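Local coordinates for protein Alpha/beta hydrolase (Paenibacillus sp. VTT E-133280, PDB 6TJ2) that probably hydrolyses esters such as methyl salicylate, as an extracellular bacterial alpha/beta-hydrolase related to tobacco salicylic acid binding protein 2, at residues 45-51 and 111-116; 136-142 and 225-231; 66-72 and 276-280. All blocks are in the same frame, centred on the assembly; numbering follows the deposited sequence.

The three contacts belong to one alpha/beta-hydrolase domain. Contacts 1 and 2, with centres about 10 Å apart, are strand pairs of the same parallel sheet; strands 111-117 and 134-139 are neighbours, so four consecutive strands are joined. Contact 3 lies about 12 Å from contact 1 and 15 Å from contact 2, centre to centre, where helices 61-69 and 272-283 meet over one face of that sheet. Along the chain contact 1 closes before contact 2 opens, contact 2 is nested inside the loop closed by contact 3, and contacts 1 and 3 interleave. Met279 packs on Leu114 and Phe140, so the C-terminal helix meets the residues of both strand pairs.

Contact 1: 45-51 and 111-116; sequences LTFVLIH and FILLGH
Ile112 lies beside Phe47, the two side chains pointing the same way from adjacent parallel strands, 111-117 and 46-50. From its CB, 3.6 Å from Thr46 O, the isoleucine divides. CG2 rests against the CD1 and CE1 corner of the Phe47 ring, while CG1 passes Thr46 O and, with chi2 extended at 165°, carries CD1 out to the tip. That methyl stands over one face of the ring, 4.0 Å from the Phe47 centroid, in a CH-pi contact, and is pressed tightly, from the side, against Leu45 CD1 at 3.5 Å. The Phe47 ring also packs on Leu67 and the Met279 backbone. Replacing Phe47 by alanine is likely to leave the Ile112 tip without the ring face it covers and a gap beneath Leu67. On the reverse face of the sheet Val48 CG2 sits over the Phe111 ring, 3.9 Å from its centroid. Phe111 takes the less favoured first torsion (chi1 60°), its CG lodged between backbone N and carbonyl carbon, which brings the ring across Val48. Leu113 CD1 meets both Val48 CG1 and Ile50 CG1, with helix 119-129 beyond. Five backbone hydrogen bonds tie the strands together, from Ile112 N to Thr46 O at 2.7 Å through to His116 N to Ile50 O at 3.1 Å. With these bonds between the strands and mostly hydrocarbon on both faces, the pairing is a buried, largely apolar part of the sheet, one end of which runs into the probable nucleophile elbow that includes Gly115.

Contact 2: 136-142 and 225-231; sequences RIVFFDA and PKSYLYL
Two neighbouring parallel strands of the central alpha/beta-hydrolase sheet pair here, Ile137 through Phe140 lying beside Lys226 through Leu229. Backbone bonds run from Ile137 N to Pro225 O at one end to Asp141 N to Leu229 O at the other, the latter bent to 141° at the hydrogen where the chain turns a corner. At the start of the pair Arg136, bent at chi3 (-75°), crosses Pro225: CB of the proline lies over one face of the guanidinium, 3.3 Å from NH2, while NH1 gives a bond of 3.1 Å to Ser227 OG. The same NH1 forms a salt bridge to Asp184 of the second subunit, and Ser227 OG also bonds to Ala282 O in helix 272-283. In this fold the loop after strand 226-231 commonly carries the acid of the catalytic triad, and Asp234 probably has that role here. Asp141 reaches across to the end of this strand, its OD1 taking Leu231 N at 3.1 Å through the syn lone pair; OD2 is close to Asp234. The Tyr228 ring lies with one face over Phe139 O, 3.6 Å from the plane, and its hydroxyl donates to Ala142 O at 2.8 Å. On the other face of the sheet Phe140 runs alongside Leu229, its CD2 3.9 Å from Leu229 CG, and meets Leu231 CD1 at the ring edge, beneath helix 272-283.

Contact 3: 66-72 and 276-280; sequences ELRKLGH and AELMV
Leu67 laps over Ala276, its CG 3.7 Å from the alanine CB and its CD2 against Ala276 O. The two residues bring together helices 61-69 and 272-283, which lie on the same side of the central sheet, as the first and last helices do in the alpha/beta-hydrolase fold. With CG of Leu67 anti to its carbonyl carbon (chi1 -79°), the branch point is carried to the Ala276 methyl, and from it CD1 goes to Met279 SD at 4.0 Å, the side chains crossing at about a right angle, and CD2 to Val280 CG2 at 3.8 Å. The small side chain of Ala276 is consistent with the close approach here, Leu67 CA and Ala276 CA being 5.2 Å apart; its methyl also touches Glu66 CB and, at 4.1 Å, Leu70 CD1. Deeper in, Met279 reaches Trp60 and Phe140. Helix 61-69 finishes in a Schellman motif, Gly71 turning the chain with positive phi while His72 N bonds back to Leu67 O. This brings the His72 ring round to Val280, crossing it at about a right angle. Its ND1 accepts a hydrogen bond from Leu45 N, and its NE2 comes within 3.4 Å of Val280 CG2.

Contact 1: 45-51 and 111-116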
loop_
_atom_site.group_PDB
_atom_site.type_symbol
_atom_site.label_atom_id
_atom_site.label_comp_id
_atom_site.label_asym_id
_atom_site.label_seq_id
_atom_site.Cartn_x
_atom_site.Cartn_y
_atom_site.Cartn_z
ATOM N N LEU A 45 15.532 4.090 25.243
ATOM C CA LEU A 45 16.202 4.577 24.032
ATOM C C LEU A 45 16.448 6.090 24.179
ATOM O O LEU A 45 15.709 6.786 24.904
ATOM C CB LEU A 45 15.316 4.324 22.806
ATOM C CG LEU A 45 15.032 2.851 22.512
ATOM C CD1 LEU A 45 14.043 2.780 21.366
ATOM C CD2 LEU A 45 16.269 2.088 22.169
ATOM N N THR A 46 17.462 6.571 23.472
ATOM C CA THR A 46 17.691 8.009 23.376
ATOM C C THR A 46 17.445 8.362 21.914
ATOM O O THR A 46 18.088 7.772 21.032
ATOM C CB THR A 46 19.089 8.400 23.819
ATOM O OG1 THR A 46 19.163 8.091 25.223
ATOM C CG2 THR A 46 19.391 9.865 23.601
ATOM N N PHE A 47 16.567 9.293 21.657
ATOM C CA PHE A 47 16.234 9.805 20.298
ATOM C C PHE A 47 16.797 11.205 20.154
ATOM O O PHE A 47 16.649 12.072 21.054
ATOM C CB PHE A 47 14.721 9.873 20.137
ATOM C CG PHE A 47 14.071 8.534 20.010
ATOM C CD1 PHE A 47 13.796 7.980 18.748
ATOM C CD2 PHE A 47 13.607 7.894 21.142
ATOM C CE1 PHE A 47 13.163 6.745 18.665
ATOM C CE2 PHE A 47 12.941 6.683 21.041
ATOM C CZ PHE A 47 12.714 6.131 19.798
ATOM N N VAL A 48 17.334 11.490 18.984
ATOM C CA VAL A 48 17.619 12.851 18.478
ATOM C C VAL A 48 16.722 13.045 17.261
ATOM O O VAL A 48 16.937 12.351 16.245
ATOM C CB VAL A 48 19.103 13.043 18.147
ATOM C CG1 VAL A 48 19.356 14.417 17.566
ATOM C CG2 VAL A 48 19.996 12.861 19.381
ATOM N N LEU A 49 15.724 13.912 17.374
ATOM C CA LEU A 49 14.668 14.089 16.358
ATOM C C LEU A 49 14.986 15.326 15.537
ATOM O O LEU A 49 15.126 16.392 16.139
ATOM C CB LEU A 49 13.285 14.204 16.967
ATOM C CG LEU A 49 12.907 13.105 17.963
ATOM C CD1 LEU A 49 11.527 13.368 18.479
ATOM C CD2 LEU A 49 12.942 11.724 17.315
ATOM N N ILE A 50 15.070 15.171 14.232
ATOM C CA ILE A 50 15.423 16.244 13.257
ATOM C C ILE A 50 14.211 16.532 12.401
ATOM O O ILE A 50 13.809 15.683 11.588
ATOM C CB ILE A 50 16.640 15.821 12.438
ATOM C CG1 ILE A 50 17.826 15.368 13.300
ATOM C CG2 ILE A 50 16.984 16.951 11.464
ATOM C CD1 ILE A 50 18.295 16.428 14.310
ATOM N N HIS A 51 13.638 17.715 12.579
ATOM C CA HIS A 51 12.492 18.147 11.779
ATOM C C HIS A 51 12.921 18.399 10.329
ATOM O O HIS A 51 14.119 18.550 10.046
ATOM C CB HIS A 51 11.791 19.353 12.366
ATOM C CG HIS A 51 12.567 20.644 12.318
ATOM N ND1 HIS A 51 12.703 21.374 11.154
ATOM C CD2 HIS A 51 13.282 21.295 13.258
ATOM C CE1 HIS A 51 13.423 22.464 11.404
ATOM N NE2 HIS A 51 13.800 22.440 12.677
ATOM N N PHE A 111 22.643 6.830 20.337
ATOM C CA PHE A 111 21.299 7.380 20.145
ATOM C C PHE A 111 20.745 6.939 18.781
ATOM O O PHE A 111 21.450 6.598 17.819
ATOM C CB PHE A 111 21.278 8.898 20.341
ATOM C CG PHE A 111 22.143 9.697 19.424
ATOM C CD1 PHE A 111 21.766 10.013 18.109
ATOM C CD2 PHE A 111 23.360 10.156 19.876
ATOM C CE1 PHE A 111 22.598 10.784 17.317
ATOM C CE2 PHE A 111 24.198 10.875 19.055
ATOM C CZ PHE A 111 23.833 11.185 17.771
ATOM N N ILE A 112 19.437 7.061 18.750
ATOM C CA ILE A 112 18.644 6.855 17.507
ATOM C C ILE A 112 18.543 8.208 16.830
ATOM O O ILE A 112 17.956 9.136 17.425
ATOM C CB ILE A 112 17.257 6.292 17.838
ATOM C CG1 ILE A 112 17.380 4.991 18.637
ATOM C CG2 ILE A 112 16.465 6.089 16.560
ATOM C CD1 ILE A 112 16.186 4.566 19.279
ATOM N N LEU A 113 19.088 8.356 15.630
ATOM C CA LEU A 113 19.036 9.637 14.902
ATOM C C LEU A 113 17.861 9.506 13.944
ATOM O O LEU A 113 17.931 8.666 13.000
ATOM C CB LEU A 113 20.353 9.870 14.174
ATOM C CG LEU A 113 20.431 11.200 13.409
ATOM C CD1 LEU A 113 20.259 12.380 14.373
ATOM C CD2 LEU A 113 21.779 11.258 12.666
ATOM N N LEU A 114 16.811 10.293 14.152
ATOM C CA LEU A 114 15.537 10.159 13.392
ATOM C C LEU A 114 15.259 11.451 12.676
ATOM O O LEU A 114 15.248 12.505 13.347
ATOM C CB LEU A 114 14.441 9.742 14.364
ATOM C CG LEU A 114 13.068 9.413 13.757
ATOM C CD1 LEU A 114 12.333 8.445 14.688
ATOM C CD2 LEU A 114 12.254 10.651 13.471
ATOM N N GLY A 115 14.996 11.401 11.386
ATOM C CA GLY A 115 14.673 12.598 10.585
ATOM C C GLY A 115 13.353 12.442 9.901
ATOM O O GLY A 115 12.994 11.329 9.503
ATOM N N HIS A 116 12.600 13.529 9.796
ATOM C CA HIS A 116 11.334 13.648 9.047
ATOM C C HIS A 116 11.559 14.516 7.837
ATOM O O HIS A 116 12.270 15.523 7.956
ATOM C CB HIS A 116 10.255 14.166 9.962
ATOM C CG HIS A 116 8.919 14.344 9.354
ATOM N ND1 HIS A 116 8.526 15.503 8.812
ATOM C CD2 HIS A 116 7.872 13.484 9.236
ATOM C CE1 HIS A 116 7.263 15.411 8.423
ATOM N NE2 HIS A 116 6.851 14.200 8.694
#

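Contact 2: 136-142 and 225-231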
loop_
_atom_site.group_PDB
_atom_site.type_symbol
_atom_site.label_atom_id
_atom_site.label_comp_id
_atom_site.label_asym_id
_atom_site.label_seq_id
_atom_site.Cartn_x
_atom_site.Cartn_y
_atom_site.Cartn_z
ATOM N N ARG A 136 21.360 3.752 15.505
ATOM C CA ARG A 136 20.440 3.410 14.397
ATOM C C ARG A 136 19.959 4.724 13.800
ATOM O O ARG A 136 19.802 5.714 14.543
ATOM C CB ARG A 136 19.291 2.535 14.915
ATOM C CG ARG A 136 18.255 2.133 13.872
ATOM C CD ARG A 136 17.280 1.069 14.358
ATOM N NE ARG A 136 17.861 -0.238 14.424
ATOM C CZ ARG A 136 17.828 -1.156 13.418
ATOM N NH1 ARG A 136 17.231 -1.014 12.212
ATOM N NH2 ARG A 136 18.444 -2.306 13.647
ATOM N N ILE A 137 19.748 4.722 12.503
ATOM C CA ILE A 137 19.252 5.904 11.759
ATOM C C ILE A 137 17.847 5.594 11.278
ATOM O O ILE A 137 17.635 4.535 10.628
ATOM C CB ILE A 137 20.189 6.254 10.620
ATOM C CG1 ILE A 137 21.629 6.466 11.077
ATOM C CG2 ILE A 137 19.641 7.451 9.889
ATOM C CD1 ILE A 137 22.613 6.507 9.899
ATOM N N VAL A 138 16.879 6.430 11.613
ATOM C CA VAL A 138 15.462 6.200 11.281
ATOM C C VAL A 138 15.012 7.303 10.349
ATOM O O VAL A 138 15.057 8.486 10.733
ATOM C CB VAL A 138 14.574 6.107 12.535
ATOM C CG1 VAL A 138 13.120 5.925 12.140
ATOM C CG2 VAL A 138 15.052 4.980 13.435
ATOM N N PHE A 139 14.575 6.930 9.184
ATOM C CA PHE A 139 13.952 7.843 8.217
ATOM C C PHE A 139 12.455 7.768 8.389
ATOM O O PHE A 139 11.869 6.705 8.137
ATOM C CB PHE A 139 14.331 7.453 6.795
ATOM C CG PHE A 139 15.784 7.680 6.484
ATOM C CD1 PHE A 139 16.173 8.771 5.720
ATOM C CD2 PHE A 139 16.769 6.839 6.932
ATOM C CE1 PHE A 139 17.510 9.006 5.457
ATOM C CE2 PHE A 139 18.107 7.060 6.683
ATOM C CZ PHE A 139 18.472 8.180 5.975
ATOM N N PHE A 140 11.795 8.803 8.822
ATOM C CA PHE A 140 10.348 8.897 9.083
ATOM C C PHE A 140 9.711 9.761 8.014
ATOM O O PHE A 140 9.877 10.973 8.061
ATOM C CB PHE A 140 10.082 9.362 10.509
ATOM C CG PHE A 140 8.679 9.815 10.805
ATOM C CD1 PHE A 140 8.429 10.816 11.738
ATOM C CD2 PHE A 140 7.592 9.231 10.170
ATOM C CE1 PHE A 140 7.135 11.270 11.938
ATOM C CE2 PHE A 140 6.313 9.712 10.353
ATOM C CZ PHE A 140 6.083 10.737 11.255
ATOM N N ASP A 141 9.117 9.149 6.977
ATOM C CA ASP A 141 8.486 9.915 5.884
ATOM C C ASP A 141 9.504 10.973 5.448
ATOM O O ASP A 141 9.184 12.174 5.369
ATOM C CB ASP A 141 7.140 10.496 6.274
ATOM C CG ASP A 141 6.076 9.444 6.446
ATOM O OD1 ASP A 141 6.324 8.313 6.162
ATOM O OD2 ASP A 141 4.930 9.818 6.786
ATOM N N ALA A 142 10.700 10.481 5.162
ATOM C CA ALA A 142 11.875 11.312 4.935
ATOM C C ALA A 142 12.494 11.027 3.573
ATOM O O ALA A 142 12.390 9.926 3.008
ATOM C CB ALA A 142 12.901 11.163 6.039
ATOM N N PRO A 225 22.795 0.419 11.302
ATOM C CA PRO A 225 21.475 -0.069 10.944
ATOM C C PRO A 225 20.490 1.076 10.651
ATOM O O PRO A 225 20.610 2.178 11.221
ATOM C CB PRO A 225 20.985 -0.821 12.180
ATOM C CG PRO A 225 22.141 -0.979 13.101
ATOM C CD PRO A 225 23.182 -0.002 12.641
ATOM N N LYS A 226 19.624 0.854 9.677
ATOM C CA LYS A 226 18.616 1.834 9.251
ATOM C C LYS A 226 17.226 1.270 9.376
ATOM O O LYS A 226 17.013 0.057 9.167
ATOM C CB LYS A 226 18.859 2.223 7.798
ATOM C CG LYS A 226 20.204 2.927 7.561
ATOM C CD LYS A 226 20.691 2.887 6.126
ATOM C CE LYS A 226 21.541 1.657 5.897
ATOM N NZ LYS A 226 22.925 1.955 6.346
ATOM N N SER A 227 16.274 2.157 9.616
ATOM C CA SER A 227 14.833 1.885 9.546
ATOM C C SER A 227 14.144 2.940 8.731
ATOM O O SER A 227 14.645 4.093 8.630
ATOM C CB SER A 227 14.205 1.847 10.916
ATOM O OG SER A 227 14.850 0.893 11.739
ATOM N N TYR A 228 13.005 2.582 8.180
ATOM C CA TYR A 228 12.122 3.529 7.497
ATOM C C TYR A 228 10.756 3.366 8.091
ATOM O O TYR A 228 10.163 2.262 8.030
ATOM C CB TYR A 228 12.097 3.324 5.980
ATOM C CG TYR A 228 11.627 4.545 5.216
ATOM C CD1 TYR A 228 10.285 4.896 5.150
ATOM C CD2 TYR A 228 12.539 5.399 4.590
ATOM C CE1 TYR A 228 9.854 6.050 4.547
ATOM C CE2 TYR A 228 12.106 6.566 3.967
ATOM C CZ TYR A 228 10.783 6.906 3.994
ATOM O OH TYR A 228 10.374 8.081 3.393
ATOM N N LEU A 229 10.238 4.446 8.677
ATOM C CA LEU A 229 8.896 4.539 9.260
ATOM C C LEU A 229 8.016 5.307 8.282
ATOM O O LEU A 229 8.312 6.457 7.982
ATOM C CB LEU A 229 9.009 5.208 10.650
ATOM C CG LEU A 229 7.656 5.506 11.312
ATOM C CD1 LEU A 229 6.739 4.288 11.453
ATOM C CD2 LEU A 229 7.862 6.194 12.674
ATOM N N TYR A 230 6.985 4.650 7.756
ATOM C CA TYR A 230 6.128 5.169 6.696
ATOM C C TYR A 230 4.707 5.242 7.135
ATOM O O TYR A 230 4.188 4.208 7.608
ATOM C CB TYR A 230 6.256 4.273 5.461
ATOM C CG TYR A 230 5.382 4.668 4.306
ATOM C CD1 TYR A 230 4.486 3.759 3.805
ATOM C CD2 TYR A 230 5.422 5.937 3.749
ATOM C CE1 TYR A 230 3.719 4.060 2.702
ATOM C CE2 TYR A 230 4.591 6.269 2.692
ATOM C CZ TYR A 230 3.759 5.325 2.166
ATOM O OH TYR A 230 2.989 5.702 1.060
ATOM N N LEU A 231 4.063 6.370 6.959
ATOM C CA LEU A 231 2.625 6.522 7.176
ATOM C C LEU A 231 1.908 6.533 5.828
ATOM O O LEU A 231 2.287 7.265 4.929
ATOM C CB LEU A 231 2.290 7.767 7.985
ATOM C CG LEU A 231 3.053 7.948 9.289
ATOM C CD1 LEU A 231 2.615 9.228 9.989
ATOM C CD2 LEU A 231 2.842 6.752 10.223
#

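Contact 3: 66-72 and 276-280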
loop_
_atom_site.group_PDB
_atom_site.type_symbol
_atom_site.label_atom_id
_atom_site.label_comp_id
_atom_site.label_asym_id
_atom_site.label_seq_id
_atom_site.Cartn_x
_atom_site.Cartn_y
_atom_site.Cartn_z
ATOM N N GLU A 66 5.193 12.199 24.517
ATOM C CA GLU A 66 4.728 10.787 24.666
ATOM C C GLU A 66 5.910 9.834 24.736
ATOM O O GLU A 66 5.847 8.820 25.458
ATOM C CB GLU A 66 3.721 10.434 23.572
ATOM C CG GLU A 66 2.416 11.181 23.703
ATOM C CD GLU A 66 1.635 10.929 24.975
ATOM O OE1 GLU A 66 1.624 9.782 25.406
ATOM O OE2 GLU A 66 0.977 11.888 25.447
ATOM N N LEU A 67 6.968 10.050 23.972
ATOM C CA LEU A 67 8.181 9.224 24.079
ATOM C C LEU A 67 8.777 9.320 25.473
ATOM O O LEU A 67 9.212 8.263 26.013
ATOM C CB LEU A 67 9.210 9.623 23.029
ATOM C CG LEU A 67 8.970 9.090 21.634
ATOM C CD1 LEU A 67 9.886 9.836 20.640
ATOM C CD2 LEU A 67 9.185 7.603 21.557
ATOM N N ARG A 68 8.791 10.511 26.061
ATOM C CA ARG A 68 9.381 10.675 27.405
ATOM C C ARG A 68 8.524 9.917 28.436
ATOM O O ARG A 68 9.082 9.344 29.365
ATOM C CB ARG A 68 9.525 12.145 27.767
ATOM C CG ARG A 68 10.588 12.861 26.954
ATOM C CD ARG A 68 10.792 14.317 27.362
ATOM N NE ARG A 68 11.597 15.019 26.373
ATOM C CZ ARG A 68 11.175 15.872 25.479
ATOM N NH1 ARG A 68 9.927 16.320 25.492
ATOM N NH2 ARG A 68 11.996 16.319 24.546
ATOM N N LYS A 69 7.211 9.883 28.249
ATOM C CA LYS A 69 6.320 9.143 29.181
ATOM C C LYS A 69 6.631 7.658 29.120
ATOM O O LYS A 69 6.347 6.982 30.136
ATOM C CB LYS A 69 4.855 9.394 28.862
ATOM C CG LYS A 69 4.362 10.803 29.117
ATOM C CD LYS A 69 2.922 10.935 28.653
ATOM C CE LYS A 69 2.375 12.337 28.724
ATOM N NZ LYS A 69 0.967 12.343 28.246
ATOM N N LEU A 70 7.121 7.106 28.017
ATOM C CA LEU A 70 7.515 5.697 27.872
ATOM C C LEU A 70 8.900 5.444 28.453
ATOM O O LEU A 70 9.355 4.290 28.378
ATOM C CB LEU A 70 7.470 5.337 26.379
ATOM C CG LEU A 70 6.092 5.323 25.747
ATOM C CD1 LEU A 70 6.177 5.172 24.248
ATOM C CD2 LEU A 70 5.232 4.232 26.363
ATOM N N GLY A 71 9.589 6.471 28.967
ATOM C CA GLY A 71 10.891 6.315 29.620
ATOM C C GLY A 71 12.060 6.655 28.731
ATOM O O GLY A 71 13.211 6.401 29.126
ATOM N N HIS A 72 11.822 7.091 27.489
ATOM C CA HIS A 72 12.903 7.416 26.546
ATOM C C HIS A 72 13.406 8.856 26.748
ATOM O O HIS A 72 12.635 9.742 27.178
ATOM C CB HIS A 72 12.395 7.153 25.112
ATOM C CG HIS A 72 11.863 5.773 24.974
ATOM N ND1 HIS A 72 12.653 4.680 25.239
ATOM C CD2 HIS A 72 10.622 5.327 24.707
ATOM C CE1 HIS A 72 11.918 3.577 25.034
ATOM N NE2 HIS A 72 10.696 3.959 24.717
ATOM N N ALA A 276 4.707 7.775 18.943
ATOM C CA ALA A 276 5.809 7.378 19.843
ATOM C C ALA A 276 5.992 5.873 19.784
ATOM O O ALA A 276 7.114 5.391 19.670
ATOM C CB ALA A 276 5.493 7.865 21.239
ATOM N N GLU A 277 4.907 5.115 19.813
ATOM C CA GLU A 277 5.019 3.648 19.745
ATOM C C GLU A 277 5.640 3.212 18.421
ATOM O O GLU A 277 6.469 2.297 18.419
ATOM C CB GLU A 277 3.649 3.014 19.954
ATOM C CG GLU A 277 3.081 3.231 21.338
ATOM C CD GLU A 277 1.613 2.818 21.414
ATOM O OE1 GLU A 277 0.987 2.506 20.355
ATOM O OE2 GLU A 277 1.086 2.813 22.521
ATOM N N LEU A 278 5.268 3.840 17.335
ATOM C CA LEU A 278 5.858 3.515 16.038
ATOM C C LEU A 278 7.340 3.842 15.974
ATOM O O LEU A 278 8.163 3.084 15.407
ATOM C CB LEU A 278 5.148 4.223 14.880
ATOM C CG LEU A 278 3.729 3.707 14.601
ATOM C CD1 LEU A 278 3.010 4.650 13.679
ATOM C CD2 LEU A 278 3.781 2.279 14.025
ATOM N N MET A 279 7.723 4.954 16.598
ATOM C CA MET A 279 9.143 5.342 16.605
ATOM C C MET A 279 9.950 4.375 17.440
ATOM O O MET A 279 11.088 4.060 17.078
ATOM C CB MET A 279 9.290 6.776 17.127
ATOM C CG MET A 279 8.721 7.767 16.139
ATOM S SD MET A 279 8.650 9.407 16.827
ATOM C CE MET A 279 8.488 10.431 15.366
ATOM N N VAL A 280 9.384 3.840 18.537
ATOM C CA VAL A 280 10.094 2.772 19.288
ATOM C C VAL A 280 10.203 1.530 18.426
ATOM O O VAL A 280 11.216 0.873 18.431
ATOM C CB VAL A 280 9.363 2.529 20.624
ATOM C CG1 VAL A 280 9.907 1.301 21.370
ATOM C CG2 VAL A 280 9.434 3.764 21.517
#